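Phosphoribosyl-glycinamide (GAR) synthetase (Cryptococcus neoformans var. grubii serotype A, PDB 7LVO) joins 5-phosphoribosylamine to glycine at the cost of ATP, the second step of de novo purine synthesis, as the N-terminal half of a bifunctional enzyme. Local coordinates at residues Q259-I264 with T458-I463; G274-Y279 with S380-S385; V407-A412 with R427-C432. All blocks are in the same frame, centred on the assembly; numbering follows the deposited sequence.

Interaction 1 of 3, residues Q259-I264 with T458-I463; sequences QDHKRI and TFRRDI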
loop_
_atom_site.group_PDB
_atom_site.type_symbol
_atom_site.label_atom_id
_atom_site.label_comp_id
_atom_site.label_asym_id
_atom_site.label_seq_id
_atom_site.Cartn_x
_atom_site.Cartn_y
_atom_site.Cartn_z
ATOM N N GLN A 259 11.134 -3.603 2.747
ATOM C CA GLN A 259 10.894 -4.968 2.307
ATOM C C GLN A 259 9.728 -5.538 3.106
ATOM O O GLN A 259 9.640 -5.330 4.320
ATOM C CB GLN A 259 12.126 -5.853 2.484
ATOM C CG GLN A 259 13.184 -5.653 1.412
ATOM C CD GLN A 259 14.279 -6.704 1.475
ATOM O OE1 GLN A 259 15.228 -6.584 2.252
ATOM N NE2 GLN A 259 14.148 -7.747 0.662
ATOM N N ASP A 260 8.845 -6.260 2.423
ATOM C CA ASP A 260 7.656 -6.846 3.020
ATOM C C ASP A 260 7.726 -8.364 2.944
ATOM O O ASP A 260 8.411 -8.935 2.091
ATOM C CB ASP A 260 6.392 -6.331 2.315
ATOM C CG ASP A 260 5.119 -6.928 2.880
ATOM O OD1 ASP A 260 4.979 -6.977 4.123
ATOM O OD2 ASP A 260 4.253 -7.343 2.083
ATOM N N HIS A 261 7.015 -9.015 3.864
ATOM C CA HIS A 261 6.923 -10.474 3.922
ATOM C C HIS A 261 5.521 -10.876 3.463
ATOM O O HIS A 261 4.570 -10.841 4.247
ATOM C CB HIS A 261 7.210 -10.987 5.329
ATOM C CG HIS A 261 8.623 -10.795 5.768
ATOM N ND1 HIS A 261 9.579 -11.780 5.648
ATOM C CD2 HIS A 261 9.246 -9.732 6.325
ATOM C CE1 HIS A 261 10.729 -11.332 6.116
ATOM N NE2 HIS A 261 10.555 -10.092 6.531
ATOM N N LYS A 262 5.407 -11.267 2.193
ATOM C CA LYS A 262 4.097 -11.568 1.629
ATOM C C LYS A 262 3.559 -12.899 2.141
ATOM O O LYS A 262 2.350 -13.047 2.344
ATOM C CB LYS A 262 4.177 -11.583 0.101
ATOM C CG LYS A 262 4.475 -10.234 -0.530
ATOM C CD LYS A 262 4.594 -10.350 -2.050
ATOM C CE LYS A 262 4.780 -8.986 -2.702
ATOM N NZ LYS A 262 4.891 -9.082 -4.188
ATOM N N ARG A 263 4.435 -13.875 2.355
ATOM C CA ARG A 263 3.994 -15.229 2.673
ATOM C C ARG A 263 3.699 -15.385 4.163
ATOM O O ARG A 263 4.277 -14.700 5.013
ATOM C CB ARG A 263 5.049 -16.244 2.235
ATOM C CG ARG A 263 5.174 -16.379 0.723
ATOM C CD ARG A 263 6.438 -17.127 0.324
ATOM N NE ARG A 263 6.514 -17.344 -1.116
ATOM C CZ ARG A 263 6.031 -18.412 -1.740
ATOM N NH1 ARG A 263 5.427 -19.386 -1.078
ATOM N NH2 ARG A 263 6.160 -18.506 -3.060
ATOM N N ILE A 264 2.792 -16.316 4.471
ATOM C CA ILE A 264 2.329 -16.480 5.845
ATOM C C ILE A 264 3.308 -17.315 6.658
ATOM O O ILE A 264 3.499 -17.069 7.853
ATOM C CB ILE A 264 0.920 -17.098 5.844
ATOM C CG1 ILE A 264 0.324 -17.103 7.253
ATOM C CG2 ILE A 264 0.956 -18.527 5.303
ATOM C CD1 ILE A 264 -0.000 -15.725 7.792
ATOM N N THR A 458 -1.899 -15.410 15.282
ATOM C CA THR A 458 -0.819 -15.972 14.487
ATOM C C THR A 458 0.097 -14.853 14.007
ATOM O O THR A 458 -0.351 -13.742 13.729
ATOM C CB THR A 458 -1.356 -16.744 13.271
ATOM O OG1 THR A 458 -2.438 -17.589 13.685
ATOM C CG2 THR A 458 -0.252 -17.586 12.648
ATOM N N PHE A 459 1.387 -15.159 13.913
ATOM C CA PHE A 459 2.366 -14.192 13.427
ATOM C C PHE A 459 3.658 -14.933 13.121
ATOM O O PHE A 459 3.918 -16.009 13.664
ATOM C CB PHE A 459 2.605 -13.073 14.449
ATOM C CG PHE A 459 3.161 -13.548 15.761
ATOM C CD1 PHE A 459 2.312 -13.924 16.793
ATOM C CD2 PHE A 459 4.529 -13.616 15.970
ATOM C CE1 PHE A 459 2.815 -14.361 17.993
ATOM C CE2 PHE A 459 5.040 -14.067 17.174
ATOM C CZ PHE A 459 4.184 -14.432 18.190
ATOM N N ARG A 460 4.460 -14.344 12.238
ATOM C CA ARG A 460 5.774 -14.877 11.901
ATOM C C ARG A 460 6.813 -14.340 12.879
ATOM O O ARG A 460 6.836 -13.146 13.181
ATOM C CB ARG A 460 6.154 -14.505 10.468
ATOM C CG ARG A 460 5.372 -15.255 9.402
ATOM C CD ARG A 460 5.768 -14.820 7.994
ATOM N NE ARG A 460 7.203 -14.957 7.749
ATOM C CZ ARG A 460 7.775 -14.832 6.557
ATOM N NH1 ARG A 460 7.064 -14.596 5.468
ATOM N NH2 ARG A 460 9.096 -14.947 6.458
ATOM N N ARG A 461 7.674 -15.228 13.373
ATOM C CA ARG A 461 8.729 -14.839 14.299
ATOM C C ARG A 461 10.011 -14.413 13.597
ATOM O O ARG A 461 10.949 -13.970 14.270
ATOM C CB ARG A 461 9.032 -15.994 15.256
ATOM C CG ARG A 461 7.840 -16.440 16.091
ATOM C CD ARG A 461 8.184 -17.681 16.907
ATOM N NE ARG A 461 8.500 -18.819 16.052
ATOM C CZ ARG A 461 8.943 -19.988 16.494
ATOM N NH1 ARG A 461 9.141 -20.209 17.785
ATOM N NH2 ARG A 461 9.197 -20.957 15.620
ATOM N N ASP A 462 10.076 -14.528 12.271
ATOM C CA ASP A 462 11.307 -14.287 11.525
ATOM C C ASP A 462 11.227 -13.032 10.658
ATOM O O ASP A 462 11.913 -12.933 9.640
ATOM C CB ASP A 462 11.640 -15.499 10.655
ATOM C CG ASP A 462 10.580 -15.766 9.604
ATOM O OD1 ASP A 462 9.411 -15.372 9.826
ATOM O OD2 ASP A 462 10.911 -16.361 8.559
ATOM N N ILE A 463 10.392 -12.065 11.046
ATOM C CA ILE A 463 10.323 -10.816 10.297
ATOM C C ILE A 463 11.691 -10.151 10.307
ATOM O O ILE A 463 12.293 -9.947 11.369
ATOM C CB ILE A 463 9.247 -9.893 10.885
ATOM C CG1 ILE A 463 7.875 -10.550 10.780
ATOM C CG2 ILE A 463 9.264 -8.538 10.171
ATOM C CD1 ILE A 463 7.394 -10.806 9.362
#

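Interaction 2 of 3, residues G274-Y279 with S380-S385; sequences GGMGAY and SVVLAS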
loop_
_atom_site.group_PDB
_atom_site.type_symbol
_atom_site.label_atom_id
_atom_site.label_comp_id
_atom_site.label_asym_id
_atom_site.label_seq_id
_atom_site.Cartn_x
_atom_site.Cartn_y
_atom_site.Cartn_z
ATOM N N GLY A 274 -1.527 -10.234 2.227
ATOM C CA GLY A 274 -1.353 -8.821 1.974
ATOM C C GLY A 274 -0.133 -8.210 2.619
ATOM O O GLY A 274 0.151 -7.030 2.398
ATOM N N GLY A 275 0.601 -8.991 3.412
ATOM C CA GLY A 275 1.784 -8.502 4.091
ATOM C C GLY A 275 1.780 -8.833 5.569
ATOM O O GLY A 275 0.937 -8.327 6.317
ATOM N N MET A 276 2.708 -9.691 5.997
ATOM C CA MET A 276 2.808 -10.099 7.394
ATOM C C MET A 276 3.852 -9.310 8.172
ATOM O O MET A 276 4.022 -9.545 9.367
ATOM C CB MET A 276 3.129 -11.594 7.487
ATOM C CG MET A 276 1.991 -12.512 7.043
ATOM S SD MET A 276 0.495 -12.296 8.023
ATOM C CE MET A 276 1.085 -12.696 9.671
ATOM N N GLY A 277 4.550 -8.382 7.530
ATOM C CA GLY A 277 5.537 -7.580 8.222
ATOM C C GLY A 277 6.504 -6.899 7.277
ATOM O O GLY A 277 6.745 -7.387 6.172
ATOM N N ALA A 278 7.066 -5.768 7.700
ATOM C CA ALA A 278 7.974 -5.009 6.852
ATOM C C ALA A 278 9.028 -4.325 7.712
ATOM O O ALA A 278 8.893 -4.207 8.933
ATOM C CB ALA A 278 7.214 -3.973 6.011
ATOM N N TYR A 279 10.089 -3.879 7.055
ATOM C CA TYR A 279 11.180 -3.192 7.728
ATOM C C TYR A 279 11.812 -2.215 6.745
ATOM O O TYR A 279 11.721 -2.384 5.524
ATOM C CB TYR A 279 12.228 -4.175 8.269
ATOM C CG TYR A 279 12.764 -5.142 7.235
ATOM C CD1 TYR A 279 12.086 -6.311 6.934
ATOM C CD2 TYR A 279 13.945 -4.876 6.554
ATOM C CE1 TYR A 279 12.566 -7.198 5.991
ATOM C CE2 TYR A 279 14.434 -5.756 5.603
ATOM C CZ TYR A 279 13.739 -6.916 5.330
ATOM O OH TYR A 279 14.211 -7.800 4.384
ATOM N N SER A 380 7.622 -3.635 11.395
ATOM C CA SER A 380 6.218 -3.882 11.688
ATOM C C SER A 380 5.966 -5.376 11.595
ATOM O O SER A 380 6.341 -6.005 10.603
ATOM C CB SER A 380 5.296 -3.129 10.723
ATOM O OG SER A 380 5.496 -3.536 9.379
ATOM N N VAL A 381 5.330 -5.941 12.619
ATOM C CA VAL A 381 5.054 -7.374 12.686
ATOM C C VAL A 381 3.551 -7.557 12.851
ATOM O O VAL A 381 2.960 -7.051 13.812
ATOM C CB VAL A 381 5.814 -8.050 13.833
ATOM C CG1 VAL A 381 5.438 -9.531 13.902
ATOM C CG2 VAL A 381 7.318 -7.890 13.651
ATOM N N VAL A 382 2.942 -8.290 11.925
ATOM C CA VAL A 382 1.494 -8.419 11.849
ATOM C C VAL A 382 1.039 -9.605 12.689
ATOM O O VAL A 382 1.642 -10.686 12.654
ATOM C CB VAL A 382 1.036 -8.572 10.383
ATOM C CG1 VAL A 382 -0.449 -8.921 10.322
ATOM C CG2 VAL A 382 1.318 -7.298 9.593
ATOM N N LEU A 383 -0.031 -9.396 13.447
ATOM C CA LEU A 383 -0.759 -10.463 14.120
ATOM C C LEU A 383 -2.052 -10.714 13.353
ATOM O O LEU A 383 -2.850 -9.790 13.157
ATOM C CB LEU A 383 -1.050 -10.094 15.569
ATOM C CG LEU A 383 -0.110 -10.689 16.619
ATOM C CD1 LEU A 383 1.330 -10.292 16.368
ATOM C CD2 LEU A 383 -0.544 -10.257 18.017
ATOM N N ALA A 384 -2.249 -11.953 12.910
ATOM C CA ALA A 384 -3.383 -12.310 12.072
ATOM C C ALA A 384 -4.298 -13.289 12.803
ATOM O O ALA A 384 -3.960 -13.827 13.856
ATOM C CB ALA A 384 -2.910 -12.912 10.742
ATOM N N SER A 385 -5.464 -13.517 12.210
ATOM C CA SER A 385 -6.465 -14.414 12.768
ATOM C C SER A 385 -6.214 -15.852 12.328
ATOM O O SER A 385 -5.664 -16.110 11.257
ATOM C CB SER A 385 -7.870 -13.984 12.336
ATOM O OG SER A 385 -8.186 -12.682 12.810
HETATM O O HOH W 1 3.858 -11.665 11.260
#

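Interaction 3 of 3, residues V407-A412 with R427-C432; sequences VEVFHA and RVLAVC. With EDO (1,2-ethanediol), chain C.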
loop_
_atom_site.group_PDB
_atom_site.type_symbol
_atom_site.label_atom_id
_atom_site.label_comp_id
_atom_site.label_asym_id
_atom_site.label_seq_id
_atom_site.Cartn_x
_atom_site.Cartn_y
_atom_site.Cartn_z
ATOM N N VAL A 407 7.205 1.011 21.539
ATOM C CA VAL A 407 6.387 0.165 20.681
ATOM C C VAL A 407 5.093 0.901 20.362
ATOM O O VAL A 407 4.457 1.468 21.259
ATOM C CB VAL A 407 6.091 -1.195 21.344
ATOM C CG1 VAL A 407 5.162 -2.016 20.471
ATOM C CG2 VAL A 407 7.382 -1.948 21.602
ATOM N N GLU A 408 4.709 0.890 19.088
ATOM C CA GLU A 408 3.440 1.445 18.632
ATOM C C GLU A 408 2.611 0.321 18.029
ATOM O O GLU A 408 3.100 -0.424 17.169
ATOM C CB GLU A 408 3.651 2.560 17.601
ATOM C CG GLU A 408 4.341 3.799 18.165
ATOM C CD GLU A 408 3.521 4.474 19.250
ATOM O OE1 GLU A 408 2.298 4.241 19.306
ATOM O OE2 GLU A 408 4.108 5.236 20.051
ATOM N N VAL A 409 1.365 0.201 18.476
ATOM C CA VAL A 409 0.448 -0.829 18.010
ATOM C C VAL A 409 -0.564 -0.158 17.093
ATOM O O VAL A 409 -1.371 0.670 17.536
ATOM C CB VAL A 409 -0.246 -1.548 19.173
ATOM C CG1 VAL A 409 -1.195 -2.623 18.642
ATOM C CG2 VAL A 409 0.776 -2.131 20.126
ATOM N N PHE A 410 -0.550 -0.532 15.821
ATOM C CA PHE A 410 -1.498 -0.026 14.831
ATOM C C PHE A 410 -2.487 -1.135 14.504
ATOM O O PHE A 410 -2.084 -2.231 14.098
ATOM C CB PHE A 410 -0.774 0.459 13.568
ATOM C CG PHE A 410 0.212 1.562 13.830
ATOM C CD1 PHE A 410 -0.205 2.762 14.390
ATOM C CD2 PHE A 410 1.560 1.405 13.518
ATOM C CE1 PHE A 410 0.699 3.785 14.631
ATOM C CE2 PHE A 410 2.464 2.422 13.750
ATOM C CZ PHE A 410 2.036 3.615 14.306
ATOM N N HIS A 411 -3.776 -0.845 14.678
ATOM C CA HIS A 411 -4.817 -1.842 14.464
ATOM C C HIS A 411 -5.209 -1.917 12.988
ATOM O O HIS A 411 -5.270 -0.901 12.289
ATOM C CB HIS A 411 -6.055 -1.513 15.305
ATOM C CG HIS A 411 -5.821 -1.527 16.782
ATOM N ND1 HIS A 411 -6.814 -1.851 17.683
ATOM C CD2 HIS A 411 -4.716 -1.261 17.519
ATOM C CE1 HIS A 411 -6.328 -1.782 18.911
ATOM N NE2 HIS A 411 -5.058 -1.428 18.838
ATOM N N ALA A 412 -5.490 -3.126 12.524
ATOM C CA ALA A 412 -6.045 -3.339 11.189
ATOM C C ALA A 412 -7.465 -3.911 11.359
ATOM O O ALA A 412 -8.407 -3.153 11.509
ATOM C CB ALA A 412 -5.139 -4.240 10.360
ATOM N N ARG A 427 -5.810 -9.818 8.992
ATOM C CA ARG A 427 -4.732 -9.136 9.691
ATOM C C ARG A 427 -5.341 -8.250 10.770
ATOM O O ARG A 427 -6.075 -7.301 10.463
ATOM C CB ARG A 427 -3.891 -8.319 8.709
ATOM C CG ARG A 427 -3.225 -9.165 7.631
ATOM C CD ARG A 427 -2.236 -8.358 6.793
ATOM N NE ARG A 427 -2.903 -7.387 5.938
ATOM C CZ ARG A 427 -2.281 -6.485 5.192
ATOM N NH1 ARG A 427 -0.962 -6.403 5.159
ATOM N NH2 ARG A 427 -2.998 -5.654 4.449
ATOM N N VAL A 428 -5.052 -8.563 12.029
ATOM C CA VAL A 428 -5.697 -7.887 13.150
ATOM C C VAL A 428 -4.979 -6.594 13.509
ATOM O O VAL A 428 -5.602 -5.532 13.611
ATOM C CB VAL A 428 -5.777 -8.842 14.357
ATOM C CG1 VAL A 428 -6.523 -8.190 15.507
ATOM C CG2 VAL A 428 -6.454 -10.142 13.955
ATOM N N LEU A 429 -3.666 -6.654 13.710
ATOM C CA LEU A 429 -2.912 -5.472 14.094
ATOM C C LEU A 429 -1.443 -5.696 13.745
ATOM O O LEU A 429 -1.042 -6.770 13.288
ATOM C CB LEU A 429 -3.103 -5.153 15.582
ATOM C CG LEU A 429 -2.735 -6.222 16.621
ATOM C CD1 LEU A 429 -1.224 -6.334 16.784
ATOM C CD2 LEU A 429 -3.402 -5.916 17.944
ATOM N N ALA A 430 -0.640 -4.663 13.965
ATOM C CA ALA A 430 0.794 -4.712 13.719
ATOM C C ALA A 430 1.512 -4.090 14.906
ATOM O O ALA A 430 1.164 -2.987 15.337
ATOM C CB ALA A 430 1.156 -3.977 12.425
ATOM N N VAL A 431 2.496 -4.803 15.440
ATOM C CA VAL A 431 3.339 -4.312 16.525
ATOM C C VAL A 431 4.612 -3.768 15.891
ATOM O O VAL A 431 5.339 -4.507 15.220
ATOM C CB VAL A 431 3.648 -5.416 17.545
ATOM C CG1 VAL A 431 4.419 -4.841 18.729
ATOM C CG2 VAL A 431 2.364 -6.075 18.015
ATOM N N CYS A 432 4.875 -2.483 16.088
ATOM C CA CYS A 432 5.909 -1.777 15.344
ATOM C C CYS A 432 6.841 -1.048 16.297
ATOM O O CYS A 432 6.463 -0.697 17.417
ATOM C CB CYS A 432 5.279 -0.779 14.368
ATOM S SG CYS A 432 3.873 -1.443 13.427
HETATM C C1 EDO C . -6.387 -8.641 5.883
HETATM O O1 EDO C . -7.818 -8.613 5.958
HETATM C C2 EDO C . -5.926 -8.299 4.469
HETATM O O2 EDO C . -6.194 -6.918 4.195
#

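Interaction 1 of 3, residues Q259-I264 with T458-I463
At the outer edge of a five-stranded antiparallel sheet, the strand carrying His261 and Arg263 meets the loop of Arg460 and Ile463, and the contact ties a segment of the ATP-grasp family region to the tail of the C-terminal one. It illustrates how a single arginine can knit a loop to a strand edge. The guanidinium of Arg460 reaches the end of the strand, where NH1 donates to the backbone O of Arg263 at 2.8 Å with an N-H...O angle of 157°. The oxygen lies close to the guanidinium plane, yet the donor stands above the carbonyl plane rather than on a lone pair. What fixes the rotation of the guanidinium is its own segment: Asp462 receives it side-on, NE giving to OD1 (3.1 Å) and NH2 to OD2 (3.1 Å), and Asp462 OD2 is held in turn by the backbone N of Gly267. A bend at chi3 (56°) of Arg460 turns the group back toward this carboxylate.

His261 lies over one face of the guanidinium, the two planes standing 77° apart. Its ND1 comes within 3.3 Å of Arg460 NH2, but the angle is too poor for a hydrogen bond, so the pair is packing. Ile463 supplies an apolar cover, its CD1 resting over a face of the imidazole in a CH-pi contact, 4.0 Å from CD1 to the His261 ring centroid. Further along, the aliphatic CG of Arg460 presses on the backbone O of Ile264 at 3.0 Å.

Around this contact, Tyr446 of helix 438-449 bonds through its OH to the backbone of Arg460 and Ile463, Ile463 packs on strand 377-384, and strand 277-280 pairs with the strand of His261.

Interaction 2 of 3, residues G274-Y279 with S380-S385
Strands 277-279 and 380-384 run antiparallel, 176° between their directions and 4.8 Å apart at closest approach, with Gly277 and Val381 as a non-hydrogen-bonded pair and Ala278 and Ser380 as a hydrogen-bonded one. The N of Ala278 donates to the O of Ser380, and the N of Ser380 returns a bond to the O of Ala278 at 2.8 Å. Just before strand 277-279, Met276 O accepts from the N of Val382 at 3.0 Å, the donor standing well above the carbonyl plane. A water donates to both Met276 O and Val382 O, bridging the two carbonyls, so the Met276 carbonyl is gripped twice where the regular pairing ends.

Gly277 brings its CA to 3.0 Å from Ser380 O, a close approach made with backbone angles accessible to glycine (phi 162°). Beside it, a chi1 of 61° turns Ser380 OG back over its own backbone, toward Ala278 N, which gives it a weak bond at 3.2 Å; the stronger partner of that hydroxyl is the O of Pro339. The methyl of Ala278 sits alongside the same OG.

Met276 folds at chi2 and chi3, and the bent chain crosses Val382 at about a right angle. Its terminal CE lies 3.6 Å from Val382 O, meets Val382 CG1 at 4.1 Å and also rests against the methyl of Ala384. The other branch of Val382, CG2, faces the O of Gly275 at 3.5 Å, an oxygen that also accepts a bond from Arg427.

This pairing of the second and third strands is typical of an antiparallel sheet shared by the ATP-grasp and C-terminal family regions of GAR synthetase, the water and the glycine marking the point where one strand begins.

Interaction 3 of 3, residues V407-A412 with R427-C432
Val407 and Val431 press CG1 against CG1 at 3.4 Å, tighter than usual for two carbons, so this end of the strand pair is closely fitted. On the face shared by Val409, Val431, Leu429 and His411, CG1 of Val409 rests obliquely on CD2 of Leu429 at 4.0 Å. The CB of Leu429 lies near CA of His411, these two residues being the closest CA pair of the strands at 4.1 Å.

The face of Phe410 and Cys432 carries a different fit: the sulfur comes to the edge of the ring, SG 3.7 Å from CD2. Backbone bonds of Glu408 with Cys432 and Phe410 with Ala430 fasten the antiparallel pair. Val428 and Leu429 both face Leu383 of strand 377-384 in a classic beta bulge; on the side of 407-412, the methyl of Ala412 nestles against Arg427 O at 3.2 Å. Arg427 NH2 gives a weak bond to O2 of an ethanediol, probably from the crystallisation liquor, while NH1 bonds Gly275 O.

Phe410 also meets His50 and Phe54 edge-to-face, Ile452 of strand 452-453 covers Val409, Leu429 and Val431, helix 438-449 packs on Val407 and Val431, and strand 377-384 lies next in the sheet.

How the interactions relate
All three contacts reach one five-stranded antiparallel sheet, ordered 259-263, 277-280, 377-384, 427-435, 407-411. Interaction 2 joins its second and third strands, interaction 3 its fourth and fifth, and interaction 1 docks a loop from the C-terminal region on the outermost strand at the far side. Centres of interactions 1 and 2 lie about 6 Å apart, those of 2 and 3 about 8 Å, and those of 1 and 3 about 13 Å. Along the chain, interaction 1 encloses the other two, which follow in series. Interactions 1 and 2 bind the ATP-grasp and C-terminal family regions into one body, and the pairing of strands 377-384 and 427-435 carries the sheet on to interaction 3.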